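Local coordinates for protein carbohydrate esterase family 2 (CE2) (Chaetomium olivicolor, PDB 4XVH) that probably removes acetyl groups from xylan or related plant polysaccharides, pairing an SGNH-type esterase domain with a jelly-roll beta-sandwich domain, at residues F26-I35 / T62-G73; R80-G88 / N133-P141. One frame throughout, in Å; residues are numbered along the deposited sequence.

Contact 1: residues F26-I35 / T62-G73; sequences FTGTSATIGI and TGISTPAGLRKG
Thr62 O receives the amide of Ile35 at 3.2 Å from Ile35 N, where 62-73 begins to pair with 26-35. Gly63 and Gly34 then form a non-hydrogen-bonded pair, Gly63 CA being 4.2 Å from Gly34 CA. Ile64 and Ile33 exchange two backbone bonds, Ile33 N to Ile64 O being 2.8 Å. The CG1 branch of Ile64 meets the tip of Ile35, with Ile35 CD1 3.9 Å from Ile64 CG1. Leu46 packs on Ile64 and Leu92 on Ile33, inside the beta sandwich. Ser65 points to the other face. Ser65 OG is 3.0 Å from Thr32 OG1, and either hydroxyl could donate.

Thr66 follows strand 63-65 and grips Ala31 twice. Its amide gives a bond to Ala31 O. Its hydroxyl sits between its own backbone N and carbonyl carbon (chi1 52°), which turns Thr66 OG1 to accept from Ala31 N at 2.9 Å. The methyl is thereby directed inward, Thr66 CG2 lying 4.0 Å from Phe26 CE1. A type II turn carries Pro67 to Gly69 away from the first segment, and Leu70 returns to it. Two waters bridge the segments here, both donating to Thr29 O. One also joins Thr66 OG1 to Pro67 O, and the other reaches Leu70 O. Lys72 CB lies 3.6 Å from Thr29 CG2. Gly73 closes with a pair of backbone bonds to Gly28.

The register of this jelly-roll edge strand thus rests on main-chain bonds and the Thr66 hydroxyl, while the side chains separate an apolar inner face from a hydroxyl-bearing outer one.

Contact 2: residues R80-G88 / N133-P141; sequences RRRSEPAYG and NTAALEDNP. With PEU (2,5,8,11,14,17,20,23,26,29,32,35,38,41,44,47,50,53,56,59,62,65,68,71,74,77,80-heptacosaoxadooctacontan-82-ol), chain C.
The wall of the ligand pocket is built here by Tyr87, whose ring stands between the bound polyether and the loop 133-141. PEU OAK lies over one face of the ring, 3.8 Å from Tyr87 CZ. Ala135 N lies over the opposite face. Asn133 ND2 donates to Tyr87 OH at 2.8 Å, with the amide plane turned 74° from the ring. The same nitrogen donates to Glu138 OE2, which it meets from above the carboxylate plane. ND2 therefore ties the ring to the acid and limits the turning of the amide.

Glu138 OE2 is 2.6 Å from Glu84 OE2, and the two carboxylates are nearly coplanar. At this spacing one of the acids probably holds a proton. Glu84 OE2 also bonds to Ser162 OG, a residue of the pocket. In the fold, this is the seam where the loop leaving strand 73-81 of the N-terminal sandwich meets the SGNH-type esterase domain.

Toward strand 73-81, Arg82 bends at chi3 (60°), which brings its guanidinium back over the loop. Arg82 NH2 donates to Ala136 O at 3.0 Å, nearly straight and in the guanidinium plane. Arg82 NH1 forms a long salt bridge of 3.4 Å with Asp139 OD2. NH2 also has a salt bridge to Asp126, and NH1 one to Asp45. Asn140 N donates to Arg82 O at 2.9 Å, on a lone pair of that carbonyl, and Pro141 CD packs 3.8 Å from Arg82 CA.

How the contacts relate
Contact 1 and contact 2 lie in series along the chain, and strand 73-81 connects them. It starts at Gly73, the last residue of contact 1, and runs to Arg81, in the first segment of contact 2. Their centres are 23 Å apart and their nearest atoms about 7 Å, without touching. Contact 1 belongs wholly to the N-terminal sandwich, its centre about 27 Å from the centre of the chain. Contact 2 is buried, its centre about 10 Å from that of the chain, and joins the sandwich to the esterase domain. It alone of the two supplies residues to the polyether pocket, Ala86 and Tyr87. Ser118 and His306 also line this pocket, consistent with its being the active site.

Contact 1: residues F26-I35 / T62-G73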
# COMPACT_ATOMS: atom_id res chain seq x y z
N PHE A 26 2.59 -5.60 25.98
CA PHE A 26 2.14 -5.37 27.33
C PHE A 26 2.36 -6.63 28.16
O PHE A 26 2.59 -7.72 27.61
CB PHE A 26 0.66 -4.95 27.37
CG PHE A 26 -0.29 -6.06 26.99
CD1 PHE A 26 -0.52 -6.38 25.65
CD2 PHE A 26 -0.98 -6.76 27.96
CE1 PHE A 26 -1.39 -7.39 25.29
CE2 PHE A 26 -1.86 -7.78 27.61
CZ PHE A 26 -2.07 -8.10 26.29
N THR A 27 2.29 -6.48 29.47
CA THR A 27 2.19 -7.66 30.28
C THR A 27 0.88 -7.60 31.07
O THR A 27 0.52 -6.58 31.65
CB THR A 27 3.40 -7.83 31.19
OG1 THR A 27 3.32 -9.10 31.84
CG2 THR A 27 3.48 -6.72 32.21
N GLY A 28 0.13 -8.69 31.02
CA GLY A 28 -1.18 -8.73 31.64
C GLY A 28 -2.02 -9.79 30.96
O GLY A 28 -1.47 -10.73 30.39
N THR A 29 -3.34 -9.64 31.02
CA THR A 29 -4.24 -10.59 30.38
C THR A 29 -5.01 -9.97 29.21
O THR A 29 -5.61 -10.68 28.40
CB THR A 29 -5.24 -11.16 31.39
OG1 THR A 29 -5.92 -10.08 32.03
CG2 THR A 29 -4.51 -11.95 32.46
N SER A 30 -4.97 -8.65 29.10
CA SER A 30 -5.78 -7.98 28.08
C SER A 30 -5.27 -6.58 27.74
O SER A 30 -4.71 -5.89 28.60
CB SER A 30 -7.24 -7.89 28.56
OG SER A 30 -8.03 -7.22 27.59
N ALA A 31 -5.49 -6.18 26.49
CA ALA A 31 -5.25 -4.80 26.05
C ALA A 31 -6.39 -4.36 25.12
O ALA A 31 -6.99 -5.17 24.42
CB ALA A 31 -3.89 -4.68 25.33
N THR A 32 -6.68 -3.06 25.14
CA THR A 32 -7.72 -2.52 24.26
C THR A 32 -7.21 -1.32 23.49
O THR A 32 -6.65 -0.38 24.06
CB THR A 32 -8.99 -2.12 25.05
OG1 THR A 32 -9.46 -3.23 25.82
CG2 THR A 32 -10.09 -1.68 24.08
N ILE A 33 -7.37 -1.38 22.17
CA ILE A 33 -7.07 -0.25 21.30
C ILE A 33 -8.33 0.56 21.14
O ILE A 33 -9.20 0.19 20.38
CB ILE A 33 -6.56 -0.70 19.93
CG1 ILE A 33 -5.38 -1.64 20.10
CG2 ILE A 33 -6.20 0.50 19.09
CD1 ILE A 33 -5.06 -2.42 18.86
N GLY A 34 -8.43 1.66 21.88
CA GLY A 34 -9.62 2.47 21.81
C GLY A 34 -9.85 3.03 20.41
O GLY A 34 -8.92 3.25 19.66
N ILE A 35 -11.11 3.26 20.07
CA ILE A 35 -11.46 3.86 18.80
C ILE A 35 -12.25 5.13 19.06
O ILE A 35 -13.30 5.09 19.70
CB ILE A 35 -12.27 2.89 17.93
CG1 ILE A 35 -11.35 1.74 17.48
CG2 ILE A 35 -12.90 3.62 16.73
CD1 ILE A 35 -11.98 0.79 16.49
N THR A 62 -16.60 0.35 21.43
CA THR A 62 -15.58 0.87 22.30
C THR A 62 -14.16 0.88 21.69
O THR A 62 -13.45 1.90 21.75
CB THR A 62 -15.59 0.10 23.66
OG1 THR A 62 -16.84 0.26 24.33
CG2 THR A 62 -14.47 0.55 24.60
N GLY A 63 -13.78 -0.24 21.10
CA GLY A 63 -12.44 -0.40 20.64
C GLY A 63 -12.18 -1.82 20.28
O GLY A 63 -13.07 -2.59 20.24
N ILE A 64 -10.94 -2.13 20.01
CA ILE A 64 -10.50 -3.44 19.56
C ILE A 64 -9.73 -4.09 20.69
O ILE A 64 -8.63 -3.64 21.01
CB ILE A 64 -9.58 -3.33 18.32
CG1 ILE A 64 -10.32 -2.72 17.13
CG2 ILE A 64 -8.96 -4.69 17.97
CD1 ILE A 64 -9.35 -2.31 16.02
N SER A 65 -10.26 -5.15 21.28
CA SER A 65 -9.57 -5.80 22.39
C SER A 65 -8.85 -7.05 21.97
O SER A 65 -9.24 -7.71 21.01
CB SER A 65 -10.56 -6.15 23.49
OG SER A 65 -11.14 -4.96 23.98
N THR A 66 -7.77 -7.37 22.68
CA THR A 66 -7.06 -8.62 22.52
C THR A 66 -8.04 -9.81 22.76
O THR A 66 -9.06 -9.65 23.43
CB THR A 66 -5.85 -8.71 23.48
OG1 THR A 66 -6.28 -8.44 24.82
CG2 THR A 66 -4.78 -7.68 23.11
N PRO A 67 -7.73 -10.99 22.19
CA PRO A 67 -8.60 -12.17 22.33
C PRO A 67 -8.71 -12.70 23.77
O PRO A 67 -7.75 -12.65 24.54
CB PRO A 67 -7.92 -13.21 21.42
CG PRO A 67 -6.53 -12.74 21.27
CD PRO A 67 -6.64 -11.24 21.23
N ALA A 68 -9.89 -13.20 24.13
CA ALA A 68 -10.05 -13.90 25.40
C ALA A 68 -9.15 -15.11 25.40
O ALA A 68 -8.87 -15.69 24.34
CB ALA A 68 -11.49 -14.31 25.63
N GLY A 69 -8.68 -15.50 26.59
CA GLY A 69 -7.97 -16.75 26.76
C GLY A 69 -6.46 -16.62 26.87
O GLY A 69 -5.80 -17.63 27.09
N LEU A 70 -5.92 -15.41 26.74
CA LEU A 70 -4.48 -15.21 26.85
C LEU A 70 -4.04 -15.53 28.28
O LEU A 70 -4.82 -15.41 29.23
CB LEU A 70 -4.08 -13.78 26.44
CG LEU A 70 -4.33 -13.43 24.97
CD1 LEU A 70 -3.96 -11.95 24.75
CD2 LEU A 70 -3.57 -14.36 23.99
N ARG A 71 -2.80 -16.01 28.43
CA ARG A 71 -2.28 -16.29 29.77
C ARG A 71 -1.64 -15.03 30.31
O ARG A 71 -0.98 -14.32 29.55
CB ARG A 71 -1.25 -17.43 29.71
CG ARG A 71 -0.63 -17.80 31.06
CD ARG A 71 0.39 -18.94 30.90
NE ARG A 71 1.15 -19.15 32.12
CZ ARG A 71 0.78 -19.99 33.09
NH1 ARG A 71 -0.34 -20.71 32.95
NH2 ARG A 71 1.51 -20.12 34.19
N LYS A 72 -1.85 -14.72 31.59
CA LYS A 72 -1.23 -13.54 32.19
C LYS A 72 0.28 -13.53 31.94
O LYS A 72 0.98 -14.48 32.31
CB LYS A 72 -1.48 -13.48 33.70
CG LYS A 72 -0.86 -12.24 34.35
CD LYS A 72 -1.17 -12.23 35.85
CE LYS A 72 -0.62 -10.99 36.53
NZ LYS A 72 -0.89 -11.11 38.01
N GLY A 73 0.76 -12.47 31.31
CA GLY A 73 2.18 -12.37 31.00
C GLY A 73 2.41 -11.46 29.81
O GLY A 73 1.53 -10.70 29.42
O HOH W 1 -7.17 -10.57 26.14
O HOH W 2 -6.71 -13.16 28.80
O HOH W 3 -9.70 -8.76 26.07

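Contact 2: residues R80-G88 / N133-P141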
# COMPACT_ATOMS: atom_id res chain seq x y z
N ARG A 80 -2.92 -3.82 11.83
CA ARG A 80 -2.72 -3.19 10.54
C ARG A 80 -3.98 -3.12 9.68
O ARG A 80 -4.72 -4.11 9.61
CB ARG A 80 -1.64 -3.92 9.79
CG ARG A 80 -0.25 -3.45 10.21
CD ARG A 80 0.71 -4.13 9.36
NE ARG A 80 2.12 -3.92 9.70
CZ ARG A 80 2.85 -2.85 9.38
NH1 ARG A 80 2.28 -1.80 8.81
NH2 ARG A 80 4.14 -2.82 9.68
N ARG A 81 -4.24 -1.98 9.09
CA ARG A 81 -5.35 -1.79 8.20
C ARG A 81 -5.18 -2.64 6.95
O ARG A 81 -4.21 -2.57 6.30
CB ARG A 81 -5.43 -0.36 7.73
CG ARG A 81 -6.60 0.44 8.19
CD ARG A 81 -6.39 1.89 7.86
NE ARG A 81 -7.03 2.45 6.69
CZ ARG A 81 -8.32 2.47 6.47
NH1 ARG A 81 -9.13 1.84 7.26
NH2 ARG A 81 -8.78 3.06 5.42
N ARG A 82 -6.22 -3.36 6.60
CA ARG A 82 -6.23 -4.14 5.37
C ARG A 82 -6.71 -3.30 4.18
O ARG A 82 -6.39 -3.60 3.02
CB ARG A 82 -7.20 -5.34 5.52
CG ARG A 82 -6.78 -6.37 6.55
CD ARG A 82 -7.98 -7.17 7.02
NE ARG A 82 -8.66 -7.91 5.96
CZ ARG A 82 -8.29 -9.11 5.50
NH1 ARG A 82 -7.23 -9.75 6.02
NH2 ARG A 82 -9.00 -9.71 4.54
N SER A 83 -7.54 -2.29 4.47
CA SER A 83 -8.34 -1.60 3.46
C SER A 83 -7.91 -0.16 3.23
O SER A 83 -6.90 0.29 3.79
CB SER A 83 -9.83 -1.64 3.86
OG SER A 83 -10.03 -1.08 5.15
N GLU A 84 -8.69 0.58 2.45
CA GLU A 84 -8.20 1.85 1.91
C GLU A 84 -9.13 3.04 2.21
O GLU A 84 -10.30 2.85 2.55
CB GLU A 84 -7.99 1.71 0.39
CG GLU A 84 -9.34 1.59 -0.36
CD GLU A 84 -9.14 1.48 -1.87
OE1 GLU A 84 -8.66 2.47 -2.48
OE2 GLU A 84 -9.45 0.39 -2.41
N PRO A 85 -8.62 4.26 2.06
CA PRO A 85 -9.42 5.43 2.43
C PRO A 85 -10.74 5.55 1.69
O PRO A 85 -11.70 6.09 2.26
CB PRO A 85 -8.51 6.62 2.08
CG PRO A 85 -7.20 6.06 1.69
CD PRO A 85 -7.21 4.59 1.81
N ALA A 86 -10.80 5.05 0.47
CA ALA A 86 -12.00 5.22 -0.34
C ALA A 86 -13.21 4.59 0.32
O ALA A 86 -14.33 5.03 0.09
CB ALA A 86 -11.81 4.63 -1.75
N TYR A 87 -12.99 3.56 1.14
CA TYR A 87 -14.11 2.85 1.78
C TYR A 87 -14.40 3.40 3.18
O TYR A 87 -15.53 3.30 3.66
CB TYR A 87 -13.83 1.34 1.86
CG TYR A 87 -14.00 0.62 0.54
CD1 TYR A 87 -15.26 0.19 0.12
CD2 TYR A 87 -12.91 0.41 -0.31
CE1 TYR A 87 -15.42 -0.45 -1.11
CE2 TYR A 87 -13.07 -0.25 -1.54
CZ TYR A 87 -14.32 -0.67 -1.93
OH TYR A 87 -14.45 -1.31 -3.15
N GLY A 88 -13.38 3.96 3.83
CA GLY A 88 -13.57 4.62 5.12
C GLY A 88 -12.25 4.75 5.86
O GLY A 88 -11.20 4.48 5.29
N ASN A 133 -15.96 -6.14 -4.54
CA ASN A 133 -14.94 -5.73 -3.58
C ASN A 133 -15.58 -5.10 -2.36
O ASN A 133 -16.60 -4.42 -2.48
CB ASN A 133 -13.96 -4.73 -4.19
CG ASN A 133 -12.76 -4.48 -3.29
OD1 ASN A 133 -12.09 -5.43 -2.83
ND2 ASN A 133 -12.46 -3.21 -3.04
N THR A 134 -15.00 -5.35 -1.20
CA THR A 134 -15.45 -4.73 0.05
C THR A 134 -14.20 -4.40 0.84
O THR A 134 -13.14 -4.95 0.54
CB THR A 134 -16.31 -5.65 0.89
OG1 THR A 134 -15.50 -6.77 1.30
CG2 THR A 134 -17.56 -6.16 0.13
N ALA A 135 -14.31 -3.54 1.85
CA ALA A 135 -13.17 -3.32 2.74
C ALA A 135 -12.73 -4.67 3.32
O ALA A 135 -11.53 -4.93 3.44
CB ALA A 135 -13.53 -2.35 3.90
N ALA A 136 -13.70 -5.53 3.67
CA ALA A 136 -13.37 -6.81 4.30
C ALA A 136 -12.52 -7.71 3.37
O ALA A 136 -11.67 -8.46 3.85
CB ALA A 136 -14.64 -7.55 4.72
N LEU A 137 -12.71 -7.60 2.06
CA LEU A 137 -11.99 -8.47 1.11
C LEU A 137 -10.62 -7.90 0.72
O LEU A 137 -9.77 -8.61 0.17
CB LEU A 137 -12.82 -8.71 -0.14
CG LEU A 137 -14.04 -9.63 0.11
CD1 LEU A 137 -14.84 -9.87 -1.17
CD2 LEU A 137 -13.61 -10.99 0.70
N GLU A 138 -10.42 -6.61 0.96
CA GLU A 138 -9.12 -6.02 0.72
C GLU A 138 -8.12 -6.60 1.72
O GLU A 138 -8.49 -6.89 2.86
CB GLU A 138 -9.20 -4.49 0.81
CG GLU A 138 -10.14 -3.94 -0.23
CD GLU A 138 -9.95 -2.46 -0.44
OE1 GLU A 138 -9.66 -1.78 0.57
OE2 GLU A 138 -10.06 -2.00 -1.62
N ASP A 139 -6.86 -6.74 1.33
CA ASP A 139 -5.92 -7.39 2.23
C ASP A 139 -4.51 -6.84 2.02
O ASP A 139 -3.65 -7.53 1.49
CB ASP A 139 -5.94 -8.92 2.02
CG ASP A 139 -5.32 -9.70 3.17
OD1 ASP A 139 -4.54 -9.11 3.95
OD2 ASP A 139 -5.61 -10.93 3.31
N ASN A 140 -4.30 -5.59 2.43
CA ASN A 140 -3.01 -4.96 2.21
C ASN A 140 -1.86 -5.79 2.78
O ASN A 140 -0.81 -5.82 2.16
CB ASN A 140 -2.98 -3.52 2.80
CG ASN A 140 -1.68 -2.78 2.44
OD1 ASN A 140 -0.85 -2.49 3.32
ND2 ASN A 140 -1.50 -2.48 1.13
N PRO A 141 -2.04 -6.45 3.95
CA PRO A 141 -0.89 -7.21 4.49
C PRO A 141 -0.44 -8.39 3.61
O PRO A 141 0.64 -8.97 3.88
CB PRO A 141 -1.40 -7.72 5.84
CG PRO A 141 -2.43 -6.69 6.30
CD PRO A 141 -3.10 -6.25 4.98
CAA PEU C . -16.93 7.07 2.71
OAB PEU C . -17.48 6.61 1.46
CAC PEU C . -18.02 7.71 0.63
CAD PEU C . -18.69 7.41 -0.77
OAE PEU C . -19.84 6.54 -0.69
CAF PEU C . -19.54 5.19 -0.20
CAG PEU C . -18.80 4.17 -1.07
OAH PEU C . -17.52 4.52 -1.62
CAI PEU C . -16.89 3.38 -2.26
CAJ PEU C . -15.67 3.77 -3.10
OAK PEU C . -15.04 2.59 -3.67
CAL PEU C . -14.21 2.98 -4.78
CAM PEU C . -13.51 1.82 -5.48
OAN PEU C . -12.96 2.43 -6.66
CAO PEU C . -12.33 1.51 -7.57
CAP PEU C . -12.40 2.36 -8.82
OAQ PEU C . -11.95 2.02 -10.16
CAR PEU C . -12.43 0.78 -10.77
CAS PEU C . -11.83 -0.59 -10.36
OAT PEU C . -10.39 -0.74 -10.68
CAU PEU C . -9.48 0.17 -10.01
CAV PEU C . -8.01 -0.07 -10.43
OAW PEU C . -7.01 0.76 -9.80
O HOH W 4 -16.85 -1.92 -3.96